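PDB 2GAS: isoflavone reductase from Medicago sativa, which uses NADPH to reduce achiral isoflavones to chiral isoflavanones, giving the penultimate intermediate of the alfalfa phytoalexin medicarpin. Local coordinates for residues A122-F130 with N260-S268; F113-D121 with D274-D284. All blocks are in the same frame, centred on the assembly; numbering follows the deposited sequence.

Contact 1 of 2, residues A122-F130 with N260-S268; sequences AVEPVRQVF and NYLLALYHS
Y261 extends its ring along the start of helix 126-143 and overlaps the ring of P125, just before the helix, then the backbone and one methyl of V126 and the isopropyl group of V129. The anti placement of its CG relative to the backbone N (chi1 -177°) carries the ring off helix 259-271 and across V126 and V129, each of which it meets at about a right angle. Its edge does part of this work, since CE1 lies 3.5 Å from V129 CG2, near the ring plane, while V126 CG2 is 3.8 Å from the same CE1.

P125, preceded by a cis peptide bond, points its ring at the other helix, and its CG sits 3.6 Å from Y261 CA, close against the backbone. One turn further along, A264 supplies a small surface: its CB packs 3.7 Å from V126 CG1. V126 thus divides its two methyls, CG1 going to the alanine and CG2, anti to its own backbone N, to the tyrosine ring. Toward the C-terminal end of 260-268 the contact thins, with V123 CG1 4.0 Å from H267 NE2, and A122 CB against S268 CB. L265 CD1 meets the edge of the F130 ring, 4.0 Å from CZ.

No hydrogen bond joins the two segments, so the contact rests on apolar surfaces; the R127 NH1 to A122 O bond (2.7 Å) instead ties the loop to its own helix. The short helical segments approach to 10.1 Å between axes and cross at -70°. Helix 259-271 therefore lies across the first turn of helix 126-143, which follows strand 107-109 of the parallel Rossmann-type sheet and carries K133, assigned as the proton acceptor, while helix 245-254 packs against L263 and H267 of helix 259-271.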
# COMPACT_ATOMS: atom_id res chain seq x y z
N ALA A 122 3.68 15.86 6.42
CA ALA A 122 2.72 16.27 5.41
C ALA A 122 1.82 17.43 5.81
O ALA A 122 1.68 17.75 6.99
CB ALA A 122 1.86 15.08 4.99
N VAL A 123 1.21 18.05 4.80
CA VAL A 123 0.30 19.17 5.02
C VAL A 123 -1.12 18.73 4.66
O VAL A 123 -1.31 17.70 4.01
CB VAL A 123 0.69 20.38 4.13
CG1 VAL A 123 2.12 20.79 4.42
CG2 VAL A 123 0.52 20.03 2.66
N GLU A 124 -2.12 19.49 5.08
CA GLU A 124 -3.50 19.14 4.76
C GLU A 124 -3.71 19.28 3.26
O GLU A 124 -3.00 20.03 2.59
CB GLU A 124 -4.47 20.06 5.52
CG GLU A 124 -4.37 19.94 7.03
CD GLU A 124 -4.80 18.58 7.56
OE1 GLU A 124 -4.70 18.36 8.79
OE2 GLU A 124 -5.25 17.72 6.76
N PRO A 125 -4.71 18.57 2.71
CA PRO A 125 -5.64 17.67 3.41
C PRO A 125 -5.15 16.23 3.60
O PRO A 125 -5.85 15.42 4.20
CB PRO A 125 -6.87 17.73 2.52
CG PRO A 125 -6.27 17.76 1.15
CD PRO A 125 -5.12 18.75 1.31
N VAL A 126 -3.95 15.91 3.12
CA VAL A 126 -3.47 14.54 3.27
C VAL A 126 -3.03 14.23 4.69
O VAL A 126 -3.14 13.09 5.16
CB VAL A 126 -2.32 14.22 2.26
CG1 VAL A 126 -1.00 14.79 2.75
CG2 VAL A 126 -2.21 12.72 2.06
N ARG A 127 -2.55 15.25 5.40
CA ARG A 127 -2.09 15.08 6.77
C ARG A 127 -3.13 14.39 7.65
O ARG A 127 -2.79 13.48 8.41
CB ARG A 127 -1.73 16.43 7.38
CG ARG A 127 -1.14 16.34 8.78
CD ARG A 127 -0.89 17.72 9.37
NE ARG A 127 -0.13 17.67 10.62
CZ ARG A 127 1.16 17.36 10.71
NH1 ARG A 127 1.86 17.05 9.62
NH2 ARG A 127 1.76 17.34 11.89
N GLN A 128 -4.39 14.81 7.54
CA GLN A 128 -5.43 14.21 8.37
C GLN A 128 -5.65 12.72 8.09
O GLN A 128 -5.96 11.96 9.00
CB GLN A 128 -6.75 14.95 8.21
CG GLN A 128 -7.85 14.37 9.10
CD GLN A 128 -7.40 14.21 10.55
OE1 GLN A 128 -7.04 15.19 11.21
NE2 GLN A 128 -7.41 12.97 11.05
N VAL A 129 -5.48 12.31 6.83
CA VAL A 129 -5.65 10.90 6.49
C VAL A 129 -4.54 10.07 7.13
O VAL A 129 -4.79 8.97 7.64
CB VAL A 129 -5.63 10.67 4.97
CG1 VAL A 129 -5.77 9.18 4.67
CG2 VAL A 129 -6.75 11.45 4.31
N PHE A 130 -3.32 10.59 7.09
CA PHE A 130 -2.19 9.89 7.68
C PHE A 130 -2.41 9.78 9.19
O PHE A 130 -2.16 8.74 9.79
CB PHE A 130 -0.88 10.66 7.41
CG PHE A 130 -0.47 10.68 5.96
CD1 PHE A 130 0.58 11.49 5.55
CD2 PHE A 130 -1.11 9.88 5.02
CE1 PHE A 130 0.99 11.51 4.21
CE2 PHE A 130 -0.71 9.90 3.68
CZ PHE A 130 0.34 10.71 3.28
N ASN A 260 -6.10 19.13 -4.45
CA ASN A 260 -5.27 19.56 -3.34
C ASN A 260 -4.71 18.35 -2.60
O ASN A 260 -3.57 18.35 -2.14
CB ASN A 260 -6.06 20.45 -2.37
CG ASN A 260 -7.36 19.81 -1.89
OD1 ASN A 260 -7.97 20.28 -0.93
ND2 ASN A 260 -7.78 18.74 -2.55
N TYR A 261 -5.53 17.31 -2.49
CA TYR A 261 -5.14 16.08 -1.81
C TYR A 261 -3.99 15.42 -2.56
O TYR A 261 -3.00 14.99 -1.96
CB TYR A 261 -6.32 15.12 -1.75
CG TYR A 261 -6.03 13.84 -1.00
CD1 TYR A 261 -6.14 13.79 0.39
CD2 TYR A 261 -5.63 12.69 -1.68
CE1 TYR A 261 -5.86 12.61 1.09
CE2 TYR A 261 -5.35 11.51 -0.99
CZ TYR A 261 -5.46 11.47 0.39
OH TYR A 261 -5.19 10.31 1.07
N LEU A 262 -4.13 15.35 -3.88
CA LEU A 262 -3.13 14.75 -4.74
C LEU A 262 -1.79 15.48 -4.63
O LEU A 262 -0.74 14.86 -4.45
CB LEU A 262 -3.63 14.78 -6.19
CG LEU A 262 -3.23 13.65 -7.13
CD1 LEU A 262 -3.76 12.32 -6.60
CD2 LEU A 262 -3.80 13.92 -8.52
N LEU A 263 -1.83 16.81 -4.73
CA LEU A 263 -0.61 17.60 -4.64
C LEU A 263 0.04 17.47 -3.27
O LEU A 263 1.26 17.46 -3.16
CB LEU A 263 -0.90 19.08 -4.90
CG LEU A 263 -0.65 19.62 -6.31
CD1 LEU A 263 -0.74 21.14 -6.27
CD2 LEU A 263 0.73 19.20 -6.80
N ALA A 264 -0.78 17.38 -2.22
CA ALA A 264 -0.24 17.24 -0.87
C ALA A 264 0.46 15.89 -0.75
O ALA A 264 1.49 15.77 -0.09
CB ALA A 264 -1.35 17.36 0.16
N LEU A 265 -0.11 14.87 -1.39
CA LEU A 265 0.49 13.54 -1.37
C LEU A 265 1.87 13.60 -2.05
O LEU A 265 2.85 13.10 -1.50
CB LEU A 265 -0.42 12.54 -2.10
CG LEU A 265 0.02 11.08 -2.10
CD1 LEU A 265 0.18 10.56 -0.68
CD2 LEU A 265 -1.03 10.26 -2.84
N TYR A 266 1.93 14.23 -3.22
CA TYR A 266 3.19 14.37 -3.96
C TYR A 266 4.19 15.23 -3.18
O TYR A 266 5.38 14.95 -3.19
CB TYR A 266 2.94 15.02 -5.32
CG TYR A 266 2.10 14.21 -6.28
CD1 TYR A 266 1.37 14.85 -7.28
CD2 TYR A 266 2.04 12.82 -6.20
CE1 TYR A 266 0.60 14.13 -8.18
CE2 TYR A 266 1.27 12.09 -7.11
CZ TYR A 266 0.55 12.75 -8.09
OH TYR A 266 -0.23 12.05 -8.98
N HIS A 267 3.70 16.28 -2.53
CA HIS A 267 4.56 17.15 -1.74
C HIS A 267 5.30 16.34 -0.68
O HIS A 267 6.51 16.46 -0.51
CB HIS A 267 3.71 18.24 -1.07
CG HIS A 267 4.40 18.96 0.05
ND1 HIS A 267 5.34 19.95 -0.16
CD2 HIS A 267 4.28 18.83 1.39
CE1 HIS A 267 5.78 20.39 1.01
NE2 HIS A 267 5.15 19.73 1.97
N SER A 268 4.57 15.50 0.04
CA SER A 268 5.16 14.67 1.08
C SER A 268 6.15 13.66 0.50
O SER A 268 7.20 13.41 1.08
CB SER A 268 4.04 13.94 1.84
OG SER A 268 4.58 13.04 2.79

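Contact 2 of 2, residues F113-D121 with D274-D284; sequences FGLDVDRHD and DAVYEIDPAKD
R119 closes a type I beta turn, D116 to R119, and reaches from it across to the loop that leads into strand 284-286. CB points toward that loop, and the chain then runs extended from CG to NE. CD is the first atom to touch: it lies over the face of the Y277 ring, 3.8 Å from the centroid and 23° off the normal, a CH-pi contact. NE follows over the rim and gives its hydrogen to water 4 at 2.8 Å. The guanidinium and the ring are turned only 3° from parallel, so the flat end continues the overlap begun by CD.

At the tip, NH2 bonds to D284 OD2 at 2.9 Å, nearly in the guanidinium plane but out of the carboxylate plane; the bond from NH1 to D284 OD1 is weak. NH1 also forms a salt bridge with D116 OD2. One arginine thus joins two carboxylates, with D116 OD2 and D284 OD1 4.4 Å apart, and its charge probably offsets their repulsion. The network extends outward, because D116 OD1 pairs with R137, an NADP(+)-binding residue by similarity, and D284 OD1 and Y277 OH both bond to H213 of strand 210-213.

Nearer the start of 113-121, L115 CD1 rests 3.5 Å from D274 OD2, which is hydrogen-bonded to S268 OG, and water 1 accepts from D116 N while lying between the carbonyls of R119 and D274. An Asx turn fixes D116 itself, its OD1 accepting from D118 N. D284 OD2 has a second donor as well: D280 N reaches its anti lone pair at 2.8 Å, on a path of 168°.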
# COMPACT_ATOMS: atom_id res chain seq x y z
N PHE A 113 -0.12 0.08 3.82
CA PHE A 113 0.24 0.05 2.41
C PHE A 113 0.57 1.40 1.78
O PHE A 113 0.17 1.70 0.65
CB PHE A 113 -0.87 -0.67 1.63
CG PHE A 113 -1.16 -2.04 2.15
CD1 PHE A 113 -2.24 -2.26 3.01
CD2 PHE A 113 -0.31 -3.11 1.85
CE1 PHE A 113 -2.46 -3.52 3.58
CE2 PHE A 113 -0.53 -4.37 2.41
CZ PHE A 113 -1.61 -4.57 3.28
N GLY A 114 1.31 2.21 2.53
CA GLY A 114 1.72 3.51 2.07
C GLY A 114 2.97 3.90 2.83
O GLY A 114 3.80 3.05 3.16
N LEU A 115 3.12 5.19 3.11
CA LEU A 115 4.30 5.64 3.86
C LEU A 115 4.14 5.23 5.32
O LEU A 115 3.10 4.71 5.72
CB LEU A 115 4.44 7.16 3.77
CG LEU A 115 3.54 8.02 4.67
CD1 LEU A 115 3.89 9.48 4.49
CD2 LEU A 115 2.07 7.78 4.34
N ASP A 116 5.18 5.44 6.11
CA ASP A 116 5.10 5.13 7.54
C ASP A 116 4.40 6.35 8.15
O ASP A 116 4.99 7.42 8.26
CB ASP A 116 6.50 4.97 8.14
CG ASP A 116 6.46 4.61 9.60
OD1 ASP A 116 5.37 4.74 10.20
OD2 ASP A 116 7.50 4.21 10.16
N VAL A 117 3.13 6.19 8.53
CA VAL A 117 2.37 7.31 9.07
C VAL A 117 2.85 7.88 10.40
O VAL A 117 2.34 8.90 10.86
CB VAL A 117 0.86 6.97 9.17
CG1 VAL A 117 0.30 6.70 7.79
CG2 VAL A 117 0.63 5.77 10.09
N ASP A 118 3.84 7.24 11.02
CA ASP A 118 4.39 7.76 12.26
C ASP A 118 5.66 8.55 11.93
O ASP A 118 6.35 9.06 12.81
CB ASP A 118 4.71 6.63 13.24
CG ASP A 118 3.47 6.16 14.00
OD1 ASP A 118 3.44 4.99 14.41
OD2 ASP A 118 2.55 6.98 14.20
N ARG A 119 5.95 8.64 10.63
CA ARG A 119 7.12 9.35 10.12
C ARG A 119 6.79 10.23 8.92
O ARG A 119 7.18 9.91 7.78
CB ARG A 119 8.21 8.37 9.71
CG ARG A 119 8.87 7.61 10.83
CD ARG A 119 10.02 6.79 10.25
NE ARG A 119 10.92 6.27 11.26
CZ ARG A 119 10.94 5.02 11.69
NH1 ARG A 119 10.09 4.13 11.19
NH2 ARG A 119 11.81 4.64 12.61
N HIS A 120 6.10 11.33 9.14
CA HIS A 120 5.77 12.22 8.03
C HIS A 120 5.72 13.67 8.49
O HIS A 120 5.64 13.97 9.68
CB HIS A 120 4.43 11.84 7.41
CG HIS A 120 3.24 12.36 8.16
ND1 HIS A 120 2.55 11.60 9.08
CD2 HIS A 120 2.65 13.58 8.16
CE1 HIS A 120 1.57 12.32 9.60
NE2 HIS A 120 1.62 13.53 9.06
N ASP A 121 5.75 14.58 7.51
CA ASP A 121 5.69 16.01 7.77
C ASP A 121 4.75 16.60 6.73
O ASP A 121 4.98 17.70 6.22
CB ASP A 121 7.08 16.64 7.62
CG ASP A 121 8.08 16.09 8.61
OD1 ASP A 121 7.99 16.44 9.81
OD2 ASP A 121 8.97 15.30 8.20
N ASP A 274 9.17 11.51 2.41
CA ASP A 274 8.63 10.61 3.41
C ASP A 274 9.17 9.18 3.36
O ASP A 274 8.94 8.40 4.28
CB ASP A 274 7.08 10.60 3.38
CG ASP A 274 6.51 10.34 2.00
OD1 ASP A 274 7.12 9.61 1.20
OD2 ASP A 274 5.41 10.87 1.72
N ALA A 275 9.90 8.83 2.30
CA ALA A 275 10.48 7.49 2.20
C ALA A 275 11.90 7.49 2.72
O ALA A 275 12.56 6.45 2.77
CB ALA A 275 10.47 7.00 0.74
N VAL A 276 12.37 8.67 3.14
CA VAL A 276 13.73 8.83 3.64
C VAL A 276 13.78 8.88 5.16
O VAL A 276 13.29 9.83 5.77
CB VAL A 276 14.36 10.12 3.09
CG1 VAL A 276 15.80 10.26 3.58
CG2 VAL A 276 14.31 10.11 1.57
N TYR A 277 14.38 7.86 5.76
CA TYR A 277 14.52 7.77 7.21
C TYR A 277 15.29 6.52 7.61
O TYR A 277 15.29 5.53 6.88
CB TYR A 277 13.15 7.76 7.90
CG TYR A 277 12.20 6.69 7.38
CD1 TYR A 277 11.30 6.97 6.37
CD2 TYR A 277 12.23 5.39 7.90
CE1 TYR A 277 10.44 6.00 5.87
CE2 TYR A 277 11.37 4.40 7.41
CZ TYR A 277 10.48 4.71 6.39
OH TYR A 277 9.62 3.76 5.89
N GLU A 278 15.95 6.57 8.76
CA GLU A 278 16.69 5.41 9.25
C GLU A 278 15.71 4.69 10.18
O GLU A 278 14.90 5.33 10.85
CB GLU A 278 17.93 5.86 10.03
CG GLU A 278 19.01 6.45 9.14
CD GLU A 278 20.23 6.91 9.92
OE1 GLU A 278 21.22 7.32 9.28
OE2 GLU A 278 20.20 6.87 11.17
N ILE A 279 15.78 3.37 10.21
CA ILE A 279 14.85 2.64 11.06
C ILE A 279 15.43 2.27 12.41
O ILE A 279 16.64 2.29 12.62
CB ILE A 279 14.31 1.36 10.38
CG1 ILE A 279 15.41 0.30 10.27
CG2 ILE A 279 13.74 1.70 9.01
CD1 ILE A 279 16.56 0.67 9.40
N ASP A 280 14.52 1.95 13.33
CA ASP A 280 14.85 1.56 14.69
C ASP A 280 14.64 0.05 14.75
O ASP A 280 13.52 -0.43 14.58
CB ASP A 280 13.92 2.29 15.65
CG ASP A 280 14.12 1.89 17.09
OD1 ASP A 280 13.53 2.55 17.97
OD2 ASP A 280 14.86 0.92 17.36
N PRO A 281 15.72 -0.72 14.98
CA PRO A 281 15.62 -2.18 15.05
C PRO A 281 14.60 -2.73 16.04
O PRO A 281 14.11 -3.84 15.88
CB PRO A 281 17.06 -2.61 15.37
CG PRO A 281 17.63 -1.43 16.08
CD PRO A 281 17.09 -0.27 15.27
N ALA A 282 14.27 -1.95 17.06
CA ALA A 282 13.31 -2.39 18.06
C ALA A 282 11.87 -2.30 17.54
O ALA A 282 10.98 -2.96 18.08
CB ALA A 282 13.45 -1.55 19.33
N LYS A 283 11.65 -1.51 16.50
CA LYS A 283 10.30 -1.33 15.98
C LYS A 283 10.14 -1.51 14.48
O LYS A 283 9.01 -1.62 13.99
CB LYS A 283 9.79 0.06 16.36
CG LYS A 283 9.62 0.26 17.86
CD LYS A 283 9.48 1.73 18.25
CE LYS A 283 8.31 2.42 17.55
NZ LYS A 283 8.63 2.79 16.14
N ASP A 284 11.25 -1.56 13.75
CA ASP A 284 11.20 -1.66 12.29
C ASP A 284 11.99 -2.81 11.68
O ASP A 284 12.97 -3.28 12.25
CB ASP A 284 11.72 -0.37 11.66
CG ASP A 284 11.07 0.89 12.21
OD1 ASP A 284 9.84 1.05 12.05
OD2 ASP A 284 11.79 1.73 12.79
O HOH W 1 6.94 7.62 5.90
O HOH W 2 5.91 3.79 15.29
O HOH W 3 9.51 10.54 6.64
O HOH W 4 13.05 8.06 11.79

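How the contacts relate
Both contacts attach the segment 113-130, which runs from behind strand 107-109 into helix 126-143, to the chain between residues 260 and 284. Contact 1 sets helix 259-271 against the start of helix 126-143 and the loop before it through apolar side chains; contact 2 joins two loops through a charged network, ring contact and waters. Each is partly buried, with centres 16 Å apart, and neither is a pure core or surface contact. They meet directly: S268 OG of contact 1 is 2.6 Å from D274 OD2 of contact 2, a probable hydrogen bond, and F130 CE1 packs 3.6 Å from L115 CD1. The ring of F130 also meets that of H120 edge-to-face, linking the helix start to the preceding loop.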